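Local coordinates for protein sesquisabinene B synthase 2 (Santalum album, PDB 6A2A) that probably cyclises a linear prenyl diphosphate, most likely farnesyl diphosphate, to the sesquiterpene sesquisabinene B with the help of magnesium or manganese ions, at residues Q45-Q50 against V556-I561; T219-A224 against L247-V252; K258-L263 against Q284-A289. All coordinates share one frame; numbering follows the deposited sequence.

Interaction 1. Residues Q45-Q50 against V556-I561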
loop_
_atom_site.group_PDB
_atom_site.type_symbol
_atom_site.label_atom_id
_atom_site.label_comp_id
_atom_site.label_asym_id
_atom_site.label_seq_id
_atom_site.Cartn_x
_atom_site.Cartn_y
_atom_site.Cartn_z
ATOM N N GLN A 45 -12.231 -6.662 -2.343
ATOM C CA GLN A 45 -10.962 -7.209 -2.723
ATOM C C GLN A 45 -11.166 -8.428 -3.636
ATOM O O GLN A 45 -10.332 -8.688 -4.490
ATOM C CB GLN A 45 -10.166 -7.506 -1.456
ATOM C CG GLN A 45 -9.752 -6.240 -0.721
ATOM C CD GLN A 45 -9.564 -6.446 0.755
ATOM O OE1 GLN A 45 -9.513 -7.569 1.237
ATOM N NE2 GLN A 45 -9.458 -5.359 1.498
ATOM N N SER A 46 -12.274 -9.135 -3.494
ATOM C CA SER A 46 -12.507 -10.349 -4.285
ATOM C C SER A 46 -12.780 -10.008 -5.753
ATOM O O SER A 46 -12.576 -10.859 -6.629
ATOM C CB SER A 46 -13.645 -11.176 -3.715
ATOM O OG SER A 46 -14.916 -10.732 -4.202
ATOM N N LEU A 47 -13.269 -8.784 -6.006
ATOM C CA LEU A 47 -13.833 -8.401 -7.314
ATOM C C LEU A 47 -12.781 -8.458 -8.420
ATOM O O LEU A 47 -13.115 -8.878 -9.525
ATOM C CB LEU A 47 -14.380 -6.970 -7.256
ATOM C CG LEU A 47 -15.736 -6.774 -6.597
ATOM C CD1 LEU A 47 -16.033 -5.287 -6.529
ATOM C CD2 LEU A 47 -16.828 -7.532 -7.342
ATOM N N GLY A 48 -11.567 -7.981 -8.150
ATOM C CA GLY A 48 -10.461 -8.040 -9.135
ATOM C C GLY A 48 -10.472 -9.325 -9.969
ATOM O O GLY A 48 -10.505 -9.276 -11.209
ATOM N N ASP A 49 -10.479 -10.487 -9.311
ATOM C CA ASP A 49 -10.390 -11.788 -10.023
ATOM C C ASP A 49 -11.732 -12.486 -10.331
ATOM O O ASP A 49 -11.778 -13.402 -11.155
ATOM C CB ASP A 49 -9.462 -12.720 -9.249
ATOM C CG ASP A 49 -8.102 -12.101 -9.008
ATOM O OD1 ASP A 49 -7.496 -11.585 -9.973
ATOM O OD2 ASP A 49 -7.646 -12.117 -7.848
ATOM N N GLN A 50 -12.804 -12.049 -9.670
ATOM C CA GLN A 50 -14.182 -12.503 -9.950
ATOM C C GLN A 50 -14.585 -12.150 -11.394
ATOM O O GLN A 50 -15.301 -12.919 -12.054
ATOM C CB GLN A 50 -15.141 -11.876 -8.926
ATOM C CG GLN A 50 -16.602 -11.797 -9.361
ATOM C CD GLN A 50 -17.395 -13.052 -9.095
ATOM O OE1 GLN A 50 -16.861 -14.079 -8.675
ATOM N NE2 GLN A 50 -18.695 -12.972 -9.344
ATOM N N VAL A 556 -22.128 0.254 -11.400
ATOM C CA VAL A 556 -20.946 0.853 -11.993
ATOM C C VAL A 556 -19.661 0.162 -11.566
ATOM O O VAL A 556 -18.805 0.006 -12.388
ATOM C CB VAL A 556 -20.947 2.376 -11.758
ATOM C CG1 VAL A 556 -19.643 3.023 -12.170
ATOM C CG2 VAL A 556 -22.119 2.951 -12.540
ATOM N N LEU A 557 -19.570 -0.378 -10.340
ATOM C CA LEU A 557 -18.325 -0.903 -9.857
ATOM C C LEU A 557 -18.350 -2.431 -9.700
ATOM O O LEU A 557 -17.304 -3.100 -9.934
ATOM C CB LEU A 557 -18.034 -0.236 -8.518
ATOM C CG LEU A 557 -16.785 -0.714 -7.799
ATOM C CD1 LEU A 557 -15.525 -0.418 -8.596
ATOM C CD2 LEU A 557 -16.688 -0.069 -6.423
ATOM N N ILE A 558 -19.477 -2.964 -9.237
ATOM C CA ILE A 558 -19.537 -4.371 -8.774
ATOM C C ILE A 558 -19.903 -5.335 -9.909
ATOM O O ILE A 558 -19.253 -6.370 -10.052
ATOM C CB ILE A 558 -20.556 -4.548 -7.644
ATOM C CG1 ILE A 558 -20.361 -3.582 -6.465
ATOM C CG2 ILE A 558 -20.578 -6.006 -7.184
ATOM C CD1 ILE A 558 -19.019 -3.613 -5.842
ATOM N N HIS A 559 -20.983 -5.059 -10.617
ATOM C CA HIS A 559 -21.568 -6.048 -11.582
ATOM C C HIS A 559 -21.132 -5.727 -13.001
ATOM O O HIS A 559 -21.488 -4.659 -13.503
ATOM C CB HIS A 559 -23.096 -6.036 -11.545
ATOM C CG HIS A 559 -23.692 -6.593 -10.301
ATOM N ND1 HIS A 559 -24.801 -6.035 -9.711
ATOM C CD2 HIS A 559 -23.325 -7.622 -9.508
ATOM C CE1 HIS A 559 -25.097 -6.697 -8.606
ATOM N NE2 HIS A 559 -24.203 -7.666 -8.452
ATOM N N PRO A 560 -20.453 -6.663 -13.669
ATOM C CA PRO A 560 -20.177 -6.433 -15.096
ATOM C C PRO A 560 -21.497 -6.416 -15.880
ATOM O O PRO A 560 -22.537 -6.906 -15.387
ATOM C CB PRO A 560 -19.252 -7.580 -15.552
ATOM C CG PRO A 560 -18.705 -8.149 -14.263
ATOM C CD PRO A 560 -19.766 -7.888 -13.213
ATOM N N ILE A 561 -21.447 -5.835 -17.066
ATOM C CA ILE A 561 -22.562 -5.882 -18.023
ATOM C C ILE A 561 -22.545 -7.263 -18.683
ATOM O O ILE A 561 -21.475 -7.683 -19.164
ATOM C CB ILE A 561 -22.413 -4.769 -19.067
ATOM C CG1 ILE A 561 -22.408 -3.394 -18.395
ATOM C CG2 ILE A 561 -23.501 -4.898 -20.134
ATOM C CD1 ILE A 561 -22.301 -2.237 -19.351
#
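L47 and I558 meet methyl to methyl, CD1 of L47 lying 3.5 Å from CD1 of I558, closer than two carbons usually pack. The two side chains cross at about a right angle. L47 carries most of the contact: its CB points toward the 556-561 segment, and both branches of its fork are used. While L47 CD1 takes the I558 methyl, L47 CD2 lies 3.8 Å from I558 O and 4.1 Å from I558 CG2. Both branches of I558 are thus touched, CG2 only lightly. CG1 sits beside its own backbone N (chi1 -53°) and the chain folds again at chi2 (-56°), which swings CD1 round to L47, although the side chain does not set out in that direction. L557 is a marginal neighbour, its carbonyl O 4.2 Å from L47 CD1.

The contact brings together the two ends of a plant terpene synthase chain. The helix 41-50, near the N-terminus, is laid against the last helix, 546-558, just where H559 leaves helical geometry; an N-terminal segment folded back onto the C-terminal domain is a known feature of the family. Each helix is irregular at this place: 41-50 kinks at G48 and D49, and 556-558 winds through a wider pi-type turn.

No hydrogen bond links the two segments, and the helix end finds its polar partners elsewhere: Q257 NE2 gives a hydrogen bond to L557 O, and Q253 NE2 serves both V556 O and H559 O. W39, F43 and L44 also pack on I558, lodging it in an apolar nest built by the N-terminal region.

Interaction 2. Residues T219-A224 against L247-V252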
loop_
_atom_site.group_PDB
_atom_site.type_symbol
_atom_site.label_atom_id
_atom_site.label_comp_id
_atom_site.label_asym_id
_atom_site.label_seq_id
_atom_site.Cartn_x
_atom_site.Cartn_y
_atom_site.Cartn_z
ATOM N N THR A 219 -22.387 13.134 -14.464
ATOM C CA THR A 219 -21.091 12.555 -14.583
ATOM C C THR A 219 -20.998 11.742 -15.856
ATOM O O THR A 219 -22.016 11.241 -16.394
ATOM C CB THR A 219 -20.670 11.641 -13.433
ATOM O OG1 THR A 219 -21.337 10.377 -13.501
ATOM C CG2 THR A 219 -20.876 12.256 -12.054
ATOM N N ILE A 220 -19.806 11.641 -16.336
ATOM C CA ILE A 220 -19.581 10.793 -17.576
ATOM C C ILE A 220 -19.823 9.314 -17.255
ATOM O O ILE A 220 -20.581 8.668 -17.961
ATOM C CB ILE A 220 -18.192 10.979 -18.182
ATOM C CG1 ILE A 220 -18.010 12.435 -18.595
ATOM C CG2 ILE A 220 -17.996 10.088 -19.393
ATOM C CD1 ILE A 220 -16.549 12.823 -18.841
ATOM N N ARG A 221 -19.251 8.810 -16.180
ATOM C CA ARG A 221 -19.139 7.366 -16.005
ATOM C C ARG A 221 -20.481 6.776 -15.592
ATOM O O ARG A 221 -20.874 5.710 -16.112
ATOM C CB ARG A 221 -18.070 6.983 -14.980
ATOM C CG ARG A 221 -17.866 5.475 -14.866
ATOM C CD ARG A 221 -17.406 4.881 -16.192
ATOM N NE ARG A 221 -17.103 3.471 -15.984
ATOM C CZ ARG A 221 -16.763 2.602 -16.944
ATOM N NH1 ARG A 221 -16.621 3.011 -18.213
ATOM N NH2 ARG A 221 -16.609 1.332 -16.610
ATOM N N TYR A 222 -21.183 7.431 -14.674
ATOM C CA TYR A 222 -22.474 6.926 -14.233
ATOM C C TYR A 222 -23.519 7.130 -15.334
ATOM O O TYR A 222 -24.418 6.295 -15.448
ATOM C CB TYR A 222 -22.922 7.552 -12.917
ATOM C CG TYR A 222 -22.042 7.174 -11.761
ATOM C CD1 TYR A 222 -20.905 7.919 -11.450
ATOM C CD2 TYR A 222 -22.315 6.076 -10.967
ATOM C CE1 TYR A 222 -20.045 7.537 -10.430
ATOM C CE2 TYR A 222 -21.472 5.702 -9.934
ATOM C CZ TYR A 222 -20.332 6.437 -9.660
ATOM O OH TYR A 222 -19.477 6.109 -8.641
ATOM N N GLU A 223 -23.386 8.201 -16.133
ATOM C CA GLU A 223 -24.287 8.387 -17.285
ATOM C C GLU A 223 -24.061 7.264 -18.305
ATOM O O GLU A 223 -25.050 6.818 -18.946
ATOM C CB GLU A 223 -24.076 9.759 -17.945
ATOM C CG GLU A 223 -25.065 10.043 -19.078
ATOM C CD GLU A 223 -26.536 10.060 -18.704
ATOM O OE1 GLU A 223 -26.929 10.004 -17.491
ATOM O OE2 GLU A 223 -27.369 10.005 -19.706
ATOM N N ALA A 224 -22.840 6.845 -18.479
ATOM C CA ALA A 224 -22.527 5.808 -19.477
ATOM C C ALA A 224 -23.297 4.522 -19.142
ATOM O O ALA A 224 -23.877 3.875 -20.048
ATOM C CB ALA A 224 -21.063 5.555 -19.573
ATOM N N LEU A 247 -18.405 -3.702 -23.845
ATOM C CA LEU A 247 -17.137 -4.348 -23.649
ATOM C C LEU A 247 -16.145 -3.398 -22.951
ATOM O O LEU A 247 -15.431 -3.796 -22.017
ATOM C CB LEU A 247 -16.632 -4.763 -25.042
ATOM C CG LEU A 247 -15.677 -5.942 -25.163
ATOM C CD1 LEU A 247 -16.194 -7.180 -24.465
ATOM C CD2 LEU A 247 -15.460 -6.260 -26.636
ATOM N N ASP A 248 -16.026 -2.201 -23.483
ATOM C CA ASP A 248 -15.150 -1.173 -22.927
ATOM C C ASP A 248 -15.596 -0.850 -21.506
ATOM O O ASP A 248 -14.732 -0.667 -20.644
ATOM C CB ASP A 248 -15.110 0.057 -23.760
ATOM C CG ASP A 248 -13.987 1.009 -23.353
ATOM O OD1 ASP A 248 -12.803 0.678 -23.595
ATOM O OD2 ASP A 248 -14.320 2.041 -22.708
ATOM N N PHE A 249 -16.901 -0.816 -21.262
ATOM C CA PHE A 249 -17.384 -0.584 -19.905
ATOM C C PHE A 249 -16.810 -1.627 -18.961
ATOM O O PHE A 249 -16.214 -1.284 -17.932
ATOM C CB PHE A 249 -18.901 -0.607 -19.809
ATOM C CG PHE A 249 -19.376 -0.023 -18.507
ATOM C CD1 PHE A 249 -19.448 -0.805 -17.373
ATOM C CD2 PHE A 249 -19.631 1.330 -18.395
ATOM C CE1 PHE A 249 -19.791 -0.245 -16.158
ATOM C CE2 PHE A 249 -20.011 1.874 -17.183
ATOM C CZ PHE A 249 -20.066 1.095 -16.073
ATOM N N ASN A 250 -16.955 -2.906 -19.310
ATOM C CA ASN A 250 -16.455 -3.959 -18.455
ATOM C C ASN A 250 -14.927 -3.889 -18.296
ATOM O O ASN A 250 -14.419 -4.206 -17.192
ATOM C CB ASN A 250 -16.896 -5.340 -18.944
ATOM C CG ASN A 250 -18.359 -5.633 -18.730
ATOM O OD1 ASN A 250 -19.113 -4.848 -18.130
ATOM N ND2 ASN A 250 -18.789 -6.772 -19.251
ATOM N N ILE A 251 -14.182 -3.512 -19.330
ATOM C CA ILE A 251 -12.733 -3.477 -19.217
ATOM C C ILE A 251 -12.333 -2.353 -18.235
ATOM O O ILE A 251 -11.522 -2.568 -17.345
ATOM C CB ILE A 251 -12.080 -3.288 -20.592
ATOM C CG1 ILE A 251 -12.310 -4.536 -21.453
ATOM C CG2 ILE A 251 -10.614 -2.941 -20.461
ATOM C CD1 ILE A 251 -11.957 -4.344 -22.921
ATOM N N VAL A 252 -12.924 -1.180 -18.427
ATOM C CA VAL A 252 -12.663 -0.051 -17.512
ATOM C C VAL A 252 -13.086 -0.480 -16.101
ATOM O O VAL A 252 -12.310 -0.289 -15.169
ATOM C CB VAL A 252 -13.379 1.233 -17.947
ATOM C CG1 VAL A 252 -13.140 2.350 -16.937
ATOM C CG2 VAL A 252 -12.926 1.689 -19.313
HETATM O O HOH W 1 -16.455 2.405 -20.892
#
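R221 lays its guanidinium flat on the ring of F249, the planes 1° apart and the centres 3.6 Å from each other. It is a stacked cation-pi pair: CZ of R221 stands over the ring face, and NH2 lies above the ring centre. The arginine reaches this place with CG anti to its backbone N (chi1 -176°) and a bend at chi2, after which the chain runs straight to the helix 239-270. V252 closes the other face of the guanidinium, CG1 lying 3.6 Å from R221 CZ and offset toward the rim, so the flat group is sandwiched between an aromatic ring and a methyl.

The guanidinium's edge does the polar work. R221 NH2 donates to F249 O at 3.0 Å, the acceptor almost in the guanidinium plane, so one phenylalanine offers both its ring and its carbonyl. R221 NH1 donates to a water 2.8 Å away, which in turn donates to D248 OD2; Y95 and Q96 also bind that carboxylate.

A leucine in place of R221 would probably leave F249 O and the water without their donor and the ring face without its flat partner.

With R221 NH1 and D248 OD2 5.1 Å apart, the opposite charges are bridged by the water, and the carboxylate, with the ring, probably helps to stabilise the buried cation.

Interaction 3. Residues K258-L263 against Q284-A289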
loop_
_atom_site.group_PDB
_atom_site.type_symbol
_atom_site.label_atom_id
_atom_site.label_comp_id
_atom_site.label_asym_id
_atom_site.label_seq_id
_atom_site.Cartn_x
_atom_site.Cartn_y
_atom_site.Cartn_z
ATOM N N LYS A 258 -9.826 -3.259 -9.366
ATOM C CA LYS A 258 -8.483 -3.445 -8.809
ATOM C C LYS A 258 -8.121 -2.275 -7.878
ATOM O O LYS A 258 -7.463 -2.447 -6.847
ATOM C CB LYS A 258 -7.426 -3.598 -9.911
ATOM C CG LYS A 258 -7.441 -4.994 -10.551
ATOM C CD LYS A 258 -6.661 -5.098 -11.853
ATOM C CE LYS A 258 -7.159 -6.206 -12.774
ATOM N NZ LYS A 258 -6.924 -7.548 -12.198
ATOM N N GLU A 259 -8.498 -1.101 -8.306
ATOM C CA GLU A 259 -8.260 0.135 -7.524
ATOM C C GLU A 259 -8.979 0.030 -6.173
ATOM O O GLU A 259 -8.369 0.371 -5.154
ATOM C CB GLU A 259 -8.713 1.378 -8.300
ATOM C CG GLU A 259 -7.871 1.708 -9.512
ATOM C CD GLU A 259 -8.503 2.700 -10.442
ATOM O OE1 GLU A 259 -9.601 3.248 -10.076
ATOM O OE2 GLU A 259 -7.931 2.911 -11.516
ATOM N N ILE A 260 -10.248 -0.379 -6.141
ATOM C CA ILE A 260 -10.988 -0.404 -4.859
ATOM C C ILE A 260 -10.374 -1.479 -3.967
ATOM O O ILE A 260 -10.376 -1.351 -2.744
ATOM C CB ILE A 260 -12.510 -0.561 -5.050
ATOM C CG1 ILE A 260 -13.273 -0.333 -3.748
ATOM C CG2 ILE A 260 -12.870 -1.898 -5.657
ATOM C CD1 ILE A 260 -12.938 0.982 -3.059
ATOM N N GLY A 261 -9.835 -2.553 -4.585
ATOM C CA GLY A 261 -9.104 -3.517 -3.823
ATOM C C GLY A 261 -7.918 -2.912 -3.100
ATOM O O GLY A 261 -7.760 -3.139 -1.884
ATOM N N ARG A 262 -7.081 -2.167 -3.844
ATOM C CA ARG A 262 -5.928 -1.516 -3.276
ATOM C C ARG A 262 -6.349 -0.518 -2.189
ATOM O O ARG A 262 -5.747 -0.470 -1.106
ATOM C CB ARG A 262 -5.125 -0.785 -4.333
ATOM C CG ARG A 262 -4.281 -1.723 -5.186
ATOM C CD ARG A 262 -3.284 -0.979 -6.047
ATOM N NE ARG A 262 -3.936 -0.384 -7.184
ATOM C CZ ARG A 262 -4.255 -0.999 -8.317
ATOM N NH1 ARG A 262 -3.954 -2.281 -8.516
ATOM N NH2 ARG A 262 -4.934 -0.339 -9.232
ATOM N N LEU A 263 -7.374 0.272 -2.503
ATOM C CA LEU A 263 -7.802 1.350 -1.562
ATOM C C LEU A 263 -8.390 0.756 -0.288
ATOM O O LEU A 263 -8.139 1.291 0.803
ATOM C CB LEU A 263 -8.807 2.233 -2.286
ATOM C CG LEU A 263 -8.176 3.209 -3.260
ATOM C CD1 LEU A 263 -9.228 3.831 -4.130
ATOM C CD2 LEU A 263 -7.402 4.293 -2.527
ATOM N N GLN A 284 -17.627 5.704 -0.463
ATOM C CA GLN A 284 -18.264 6.870 -0.982
ATOM C C GLN A 284 -17.258 7.822 -1.637
ATOM O O GLN A 284 -17.533 8.368 -2.659
ATOM C CB GLN A 284 -19.126 7.529 0.077
ATOM C CG GLN A 284 -20.263 6.577 0.390
ATOM C CD GLN A 284 -21.446 7.099 1.156
ATOM O OE1 GLN A 284 -22.531 6.651 0.921
ATOM N NE2 GLN A 284 -21.233 7.973 2.101
ATOM N N SER A 285 -16.077 7.945 -1.057
ATOM C CA SER A 285 -15.072 8.802 -1.652
ATOM C C SER A 285 -14.682 8.259 -3.023
ATOM O O SER A 285 -14.558 8.967 -3.956
ATOM C CB SER A 285 -13.820 8.908 -0.796
ATOM O OG SER A 285 -12.826 9.601 -1.464
ATOM N N TYR A 286 -14.482 6.966 -3.084
ATOM C CA TYR A 286 -14.103 6.335 -4.325
ATOM C C TYR A 286 -15.210 6.491 -5.369
ATOM O O TYR A 286 -14.947 6.836 -6.474
ATOM C CB TYR A 286 -13.662 4.875 -4.148
ATOM C CG TYR A 286 -13.177 4.259 -5.443
ATOM C CD1 TYR A 286 -12.007 4.646 -6.023
ATOM C CD2 TYR A 286 -13.935 3.343 -6.106
ATOM C CE1 TYR A 286 -11.589 4.116 -7.224
ATOM C CE2 TYR A 286 -13.533 2.816 -7.290
ATOM C CZ TYR A 286 -12.360 3.203 -7.861
ATOM O OH TYR A 286 -12.003 2.647 -9.049
ATOM N N MET A 287 -16.450 6.284 -4.972
ATOM C CA MET A 287 -17.544 6.428 -5.943
ATOM C C MET A 287 -17.593 7.857 -6.497
ATOM O O MET A 287 -17.900 8.011 -7.697
ATOM C CB MET A 287 -18.880 6.013 -5.335
ATOM C CG MET A 287 -18.954 4.535 -5.083
ATOM S SD MET A 287 -20.544 4.039 -4.380
ATOM C CE MET A 287 -21.690 4.742 -5.557
ATOM N N TYR A 288 -17.339 8.863 -5.679
ATOM C CA TYR A 288 -17.311 10.224 -6.129
ATOM C C TYR A 288 -16.099 10.420 -7.027
ATOM O O TYR A 288 -16.195 11.086 -8.051
ATOM C CB TYR A 288 -17.245 11.185 -4.935
ATOM C CG TYR A 288 -17.555 12.623 -5.286
ATOM C CD1 TYR A 288 -16.685 13.392 -6.051
ATOM C CD2 TYR A 288 -18.675 13.249 -4.782
ATOM C CE1 TYR A 288 -16.965 14.721 -6.350
ATOM C CE2 TYR A 288 -18.946 14.584 -5.037
ATOM C CZ TYR A 288 -18.113 15.311 -5.869
ATOM O OH TYR A 288 -18.415 16.634 -6.089
ATOM N N ALA A 289 -14.948 9.812 -6.694
ATOM C CA ALA A 289 -13.756 10.015 -7.490
ATOM C C ALA A 289 -14.023 9.527 -8.926
ATOM O O ALA A 289 -13.569 10.162 -9.889
ATOM C CB ALA A 289 -12.565 9.299 -6.895
#
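The helical segments 258-263 and 284-289 run roughly antiparallel, at 147° between their directions, with axes 11.3 Å apart at closest approach and the CA atoms of I260 and Y286 nearest. That gap is bridged by one long side chain, Y286, whose ring extends to the other helix.

At the far end of the ring, Y286 OH donates to E259 OE1 at 2.7 Å. The carboxylate is turned nearly perpendicular to the ring, 85° between planes, and OE1 is met on its anti side, 28° out of the carboxylate plane. Nearer the ring's root, L263 CD1 comes within 3.5 Å of Y286 CD1, while I260 CD1 lies 4.0 Å from CD2 of the same tyrosine; both methyls sit oblique to the ring. Buried E259 has a second partner, as its OE2 forms a salt bridge with R302, which probably keeps it charged.

R302 belongs to helix 299-321, which also packs A306 against L263 and Y286 and, farther along, carries the magnesium ligands D316 and D320. L557 of helix 546-558 touches Y286 as well, so the tyrosine lies where four helices meet.

In the fold
All three contacts are buried, but interaction 1 lies farthest out, its centre about 22 Å from the centre of the chain, against about 14 and 15 Å for the centres of interactions 2 and 3. It has no hydrogen bond, rests on apolar side chains and closes the chain end to end, whereas the other two join helices close in sequence and each bury a charged group, an arginine over a ring or a glutamate gripped by a tyrosine hydroxyl. Helix 239-270 is common to interactions 2 and 3, which also touch directly where Y222 OH meets M287 O. Interaction 1 touches both: I561 N probably bonds to N250 OD1, V556 packs on Y222, and L557 reaches I260.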